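Long-range contacts in SnoaL-like domain-containing protein (Catenulispora acidiphila, PDB 4H3U), which is of unknown function but has a ketosteroid isomerase-like fold and may take part in trimethylamine metabolism: residues T26-V31 with T90-A95; G111-F116 with S147-D152. All coordinates share one frame; numbering follows the deposited sequence. Where two conformers were deposited one is given.

Contact 1: residues T26-V31 with T90-A95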
loop_
_atom_site.group_PDB
_atom_site.type_symbol
_atom_site.label_atom_id
_atom_site.label_comp_id
_atom_site.label_asym_id
_atom_site.label_seq_id
_atom_site.Cartn_x
_atom_site.Cartn_y
_atom_site.Cartn_z
ATOM N N THR A 26 2.279 10.899 -18.351
ATOM C CA THR A 26 1.618 12.155 -17.953
ATOM C C THR A 26 0.852 12.018 -16.634
ATOM O O THR A 26 -0.062 11.189 -16.500
ATOM C CB THR A 26 0.633 12.667 -19.032
ATOM O OG1 THR A 26 1.294 12.790 -20.294
ATOM C CG2 THR A 26 0.077 14.042 -18.654
ATOM N N THR A 27 1.194 12.869 -15.680
ATOM C CA THR A 27 0.553 12.856 -14.371
ATOM C C THR A 27 -0.756 13.635 -14.367
ATOM O O THR A 27 -0.768 14.800 -14.749
ATOM C CB THR A 27 1.479 13.492 -13.325
ATOM O OG1 THR A 27 2.703 12.765 -13.286
ATOM C CG2 THR A 27 0.848 13.467 -11.947
ATOM N N PRO A 28 -1.866 13.003 -13.933
ATOM C CA PRO A 28 -3.150 13.716 -13.875
ATOM C C PRO A 28 -3.045 14.970 -12.996
ATOM O O PRO A 28 -2.397 14.919 -11.936
ATOM C CB PRO A 28 -4.094 12.672 -13.276
ATOM C CG PRO A 28 -3.489 11.380 -13.711
ATOM C CD PRO A 28 -2.008 11.566 -13.651
ATOM N N GLU A 29 -3.748 16.034 -13.348
ATOM C CA GLU A 29 -3.710 17.231 -12.536
ATOM C C GLU A 29 -4.179 16.963 -11.085
ATOM O O GLU A 29 -3.685 17.607 -10.183
ATOM C CB GLU A 29 -4.501 18.345 -13.242
ATOM C CG GLU A 29 -3.837 18.735 -14.586
ATOM C CD GLU A 29 -2.427 19.350 -14.444
ATOM O OE1 GLU A 29 -2.199 20.241 -13.583
ATOM O OE2 GLU A 29 -1.528 18.982 -15.247
ATOM N N ILE A 30 -5.160 16.070 -10.912
ATOM C CA ILE A 30 -5.660 15.773 -9.579
ATOM C C ILE A 30 -4.547 15.218 -8.682
ATOM O O ILE A 30 -4.528 15.476 -7.469
ATOM C CB ILE A 30 -6.894 14.830 -9.617
ATOM C CG1 ILE A 30 -7.571 14.750 -8.252
ATOM C CG2 ILE A 30 -6.543 13.431 -10.072
ATOM C CD1 ILE A 30 -8.044 16.054 -7.685
ATOM N N VAL A 31 -3.617 14.464 -9.282
ATOM C CA VAL A 31 -2.476 13.932 -8.546
ATOM C C VAL A 31 -1.551 15.070 -8.106
ATOM O O VAL A 31 -1.099 15.119 -6.960
ATOM C CB VAL A 31 -1.762 12.874 -9.335
ATOM C CG1 VAL A 31 -0.521 12.386 -8.637
ATOM C CG2 VAL A 31 -2.722 11.694 -9.605
ATOM N N THR A 90 6.286 9.975 -7.706
ATOM C CA THR A 90 7.213 9.142 -8.453
ATOM C C THR A 90 6.623 8.847 -9.821
ATOM O O THR A 90 7.273 9.082 -10.852
ATOM C CB THR A 90 7.527 7.848 -7.711
ATOM O OG1 THR A 90 8.000 8.175 -6.407
ATOM C CG2 THR A 90 8.592 7.053 -8.444
ATOM N N LYS A 91 5.381 8.346 -9.848
ATOM C CA LYS A 91 4.654 8.125 -11.092
ATOM C C LYS A 91 3.187 7.945 -10.761
ATOM O O LYS A 91 2.856 7.682 -9.629
ATOM C CB LYS A 91 5.210 6.965 -11.901
ATOM C CG LYS A 91 5.049 5.655 -11.223
ATOM C CD LYS A 91 5.590 4.435 -11.988
ATOM C CE LYS A 91 7.090 4.480 -12.143
ATOM N NZ LYS A 91 7.532 3.284 -12.921
ATOM N N ALA A 92 2.329 8.150 -11.730
ATOM C CA ALA A 92 0.927 7.964 -11.524
ATOM C C ALA A 92 0.301 7.570 -12.837
ATOM O O ALA A 92 0.813 7.926 -13.895
ATOM C CB ALA A 92 0.270 9.211 -10.954
ATOM N N TYR A 93 -0.823 6.849 -12.778
ATOM C CA TYR A 93 -1.486 6.317 -13.953
ATOM C C TYR A 93 -2.986 6.120 -13.717
ATOM O O TYR A 93 -3.397 5.588 -12.698
ATOM C CB TYR A 93 -0.745 5.041 -14.392
ATOM C CG TYR A 93 -0.166 4.147 -13.278
ATOM C CD1 TYR A 93 -0.879 3.056 -12.771
ATOM C CD2 TYR A 93 1.118 4.395 -12.759
ATOM C CE1 TYR A 93 -0.334 2.276 -11.773
ATOM C CE2 TYR A 93 1.655 3.597 -11.777
ATOM C CZ TYR A 93 0.921 2.545 -11.284
ATOM O OH TYR A 93 1.438 1.742 -10.314
ATOM N N ARG A 94 -3.795 6.492 -14.708
ATOM C CA ARG A 94 -5.243 6.468 -14.660
ATOM C C ARG A 94 -5.778 5.320 -15.514
ATOM O O ARG A 94 -5.318 5.111 -16.630
ATOM C CB ARG A 94 -5.833 7.793 -15.280
ATOM C CG ARG A 94 -7.362 7.759 -15.318
ATOM C CD ARG A 94 -8.052 9.026 -15.791
ATOM N NE ARG A 94 -7.919 10.130 -14.842
ATOM C CZ ARG A 94 -8.692 10.370 -13.779
ATOM N NH1 ARG A 94 -8.461 11.461 -13.064
ATOM N NH2 ARG A 94 -9.662 9.550 -13.401
ATOM N N ALA A 95 -6.802 4.663 -14.985
ATOM C CA ALA A 95 -7.579 3.620 -15.649
ATOM C C ALA A 95 -9.035 3.993 -15.360
ATOM O O ALA A 95 -9.582 3.668 -14.322
ATOM C CB ALA A 95 -7.224 2.241 -15.134
HETATM O O HOH W 1 0.086 8.458 -16.541
HETATM O O HOH W 2 3.408 9.896 -13.861
#

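Contact 2: residues G111-F116 with S147-D152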
loop_
_atom_site.group_PDB
_atom_site.type_symbol
_atom_site.label_atom_id
_atom_site.label_comp_id
_atom_site.label_asym_id
_atom_site.label_seq_id
_atom_site.Cartn_x
_atom_site.Cartn_y
_atom_site.Cartn_z
ATOM N N GLY A 111 9.323 15.425 18.045
ATOM C CA GLY A 111 9.920 14.766 19.211
ATOM C C GLY A 111 10.696 13.474 18.905
ATOM O O GLY A 111 11.377 12.947 19.794
ATOM N N ALA A 112 10.585 12.924 17.691
ATOM C CA ALA A 112 11.311 11.684 17.334
ATOM C C ALA A 112 12.755 12.016 17.044
ATOM O O ALA A 112 13.068 13.127 16.565
ATOM C CB ALA A 112 10.706 11.054 16.071
ATOM N N PRO A 113 13.659 11.045 17.232
ATOM C CA PRO A 113 15.062 11.339 16.946
ATOM C C PRO A 113 15.423 11.830 15.521
ATOM O O PRO A 113 16.222 12.752 15.378
ATOM C CB PRO A 113 15.742 10.011 17.243
ATOM C CG PRO A 113 14.907 9.376 18.316
ATOM C CD PRO A 113 13.499 9.785 17.969
ATOM N N THR A 114 14.811 11.233 14.493
ATOM C CA THR A 114 15.178 11.518 13.131
ATOM C C THR A 114 13.942 11.581 12.220
ATOM O O THR A 114 12.908 11.053 12.605
ATOM C CB THR A 114 16.164 10.458 12.620
ATOM O OG1 THR A 114 15.728 9.173 13.044
ATOM C CG2 THR A 114 17.556 10.646 13.156
ATOM N N PRO A 115 14.088 12.160 11.024
ATOM C CA PRO A 115 12.999 12.204 10.033
ATOM C C PRO A 115 12.912 10.865 9.273
ATOM O O PRO A 115 13.717 9.951 9.476
ATOM C CB PRO A 115 13.423 13.341 9.119
ATOM C CG PRO A 115 14.920 13.272 9.143
ATOM C CD PRO A 115 15.273 12.907 10.557
ATOM N N PHE A 116 11.919 10.795 8.393
ATOM C CA PHE A 116 11.681 9.609 7.570
ATOM C C PHE A 116 11.260 10.007 6.150
ATOM O O PHE A 116 10.774 11.119 5.925
ATOM C CB PHE A 116 10.554 8.744 8.194
ATOM C CG PHE A 116 9.163 9.360 8.077
ATOM C CD1 PHE A 116 8.359 9.101 6.981
ATOM C CD2 PHE A 116 8.689 10.223 9.055
ATOM C CE1 PHE A 116 7.108 9.715 6.864
ATOM C CE2 PHE A 116 7.455 10.835 8.954
ATOM C CZ PHE A 116 6.657 10.583 7.824
ATOM N N SER A 147 12.756 6.779 11.901
ATOM C CA SER A 147 12.568 7.865 12.875
ATOM C C SER A 147 13.278 7.650 14.193
ATOM O O SER A 147 13.306 8.554 15.027
ATOM C CB SER A 147 11.068 8.056 13.200
ATOM O OG SER A 147 10.306 8.422 12.045
ATOM N N GLY A 148 13.822 6.453 14.395
ATOM C CA GLY A 148 14.463 6.103 15.643
ATOM C C GLY A 148 13.470 5.873 16.761
ATOM O O GLY A 148 13.838 5.992 17.929
ATOM N N LEU A 149 12.251 5.461 16.428
ATOM C CA LEU A 149 11.206 5.189 17.394
ATOM C C LEU A 149 11.047 3.706 17.572
ATOM O O LEU A 149 11.377 2.918 16.674
ATOM C CB LEU A 149 9.870 5.754 16.915
ATOM C CG LEU A 149 9.795 7.285 16.869
ATOM C CD1 LEU A 149 8.535 7.730 16.145
ATOM C CD2 LEU A 149 9.894 7.858 18.267
ATOM N N PRO A 150 10.519 3.285 18.736
ATOM C CA PRO A 150 10.311 1.867 18.992
ATOM C C PRO A 150 9.314 1.266 18.004
ATOM O O PRO A 150 8.396 1.959 17.558
ATOM C CB PRO A 150 9.734 1.846 20.403
ATOM C CG PRO A 150 10.130 3.122 21.040
ATOM C CD PRO A 150 10.163 4.102 19.918
ATOM N N ALA A 151 9.427 -0.040 17.765
ATOM C CA ALA A 151 8.547 -0.689 16.802
ATOM C C ALA A 151 7.051 -0.657 17.177
ATOM O O ALA A 151 6.176 -0.717 16.318
ATOM C CB ALA A 151 9.013 -2.112 16.560
ATOM N N ASP A 152 6.778 -0.529 18.466
ATOM C CA ASP A 152 5.413 -0.460 18.955
ATOM C C ASP A 152 4.999 0.935 19.389
ATOM O O ASP A 152 4.059 1.094 20.165
ATOM C CB ASP A 152 5.220 -1.435 20.118
ATOM C CG ASP A 152 6.140 -1.142 21.260
ATOM O OD1 ASP A 152 6.968 -0.219 21.159
ATOM O OD2 ASP A 152 6.024 -1.842 22.271
HETATM O O HOH W 3 10.182 11.127 12.091
#

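Contact 1: residues T26-V31 with T90-A95
V31 straddles the methyl of A92 with both of its branches: CG1 stands 4.0 Å from A92 CB and CG2 4.1 Å from the same carbon. With CG1 anti to the backbone N (chi1 176°), the two methyls of the valine are both presented to the strand. P28 reaches this methyl as well, its ring carbon CD lying 4.2 Å from A92 CB, and the CG2 methyl of T27 is a looser neighbour. Alanine suits a spot where V31, P28 and T27 converge, since its single methyl meets all three without needing more room.

Farther along the strand, I30 and R94 cross at about a right angle. The CG2 branch of I30 meets R94 NH1 obliquely at 4.1 Å, a van der Waals contact, while the polar end of the arginine is held elsewhere: NH2 bonds to T126 OG1 and G96 O. A bend at chi3 (-69°) turns the guanidinium out of line with its straight inner chain. In this ketosteroid isomerase-like fold the contact lays the start of helix 29-39 against strand 82-95, the strand that is outermost in this chain's sheet. P28 holds the N-cap position; its ring restricts phi (-57°) as the chain enters the helix, though it has no side-chain group to cap the first turn.

Polar backbone atoms are joined through water. One water donates to T26 O and, at 2.8 Å, to A92 O; another accepts from A92 N at 3.0 Å and also bonds T27 OG1.

Contact 2: residues G111-F116 with S147-D152
T114 N donates to S147 O across 3.1 Å, the one direct hydrogen bond between the two loops. Its N-H...O angle is 153°, and the donor sits well above the carbonyl plane, 51° out of it. S147 CA adds a CA-H...O contact to T114 O at 3.2 Å, and a water donates to both T114 O and S147 OG, at the edge of the F116 ring and in its plane. The two hydroxyls also serve the helix backbone: T114 OG1 bonds to Q146 O, and S147 OG to V143 O, which a serine with OG beside its own backbone N (chi1 -62°) can reach.

Apolar contact is made by L149, whose CG, CD1 and CD2 all lie about 4.0 Å from the CB of A112, while CD2 also approaches P113 CD at 4.1 Å. An alanine in place of L149 would probably lose the leucine branches that meet the A112 methyl and the P113 ring, opening a gap beside A112.

The P113 ring packs on two backbone carbonyls: P113 CD lies 3.2 Å from S147 O, and P113 CG is close to G148 O. G148 has positive phi and ends the helix in a Schellman motif; a CB there would press on P113 CB, a second reason for glycine.

The contact thus fastens the loop joining strands 98-109 and 116-127 to the C-terminal end of helix 140-147. I109 of the first strand touches S147, L149 and F116, and F116 also touches V143 and Q146 of the helix and meets Y105 edge-to-face.

Contacts 1 and 2 lie on opposite sides of the chain's centre, about 31 Å apart centre to centre, and both are partly buried rather than core. They share no segment, yet both lean on strand 98-109: V99 lies by V31 and R94 in the first, I109 by S147 and L149 in the second. Contact 1 sets a helix start against a strand, and methyl packing, with water between the backbones, does the joining. Contact 2 joins two irregular loops at a helix end, where the carbonyl of S147 takes a direct bond from the loop and glycine and proline shape the turns. Each also touches the second subunit, the first through Y93 and its neighbours on the strand, the second through A151 and D152.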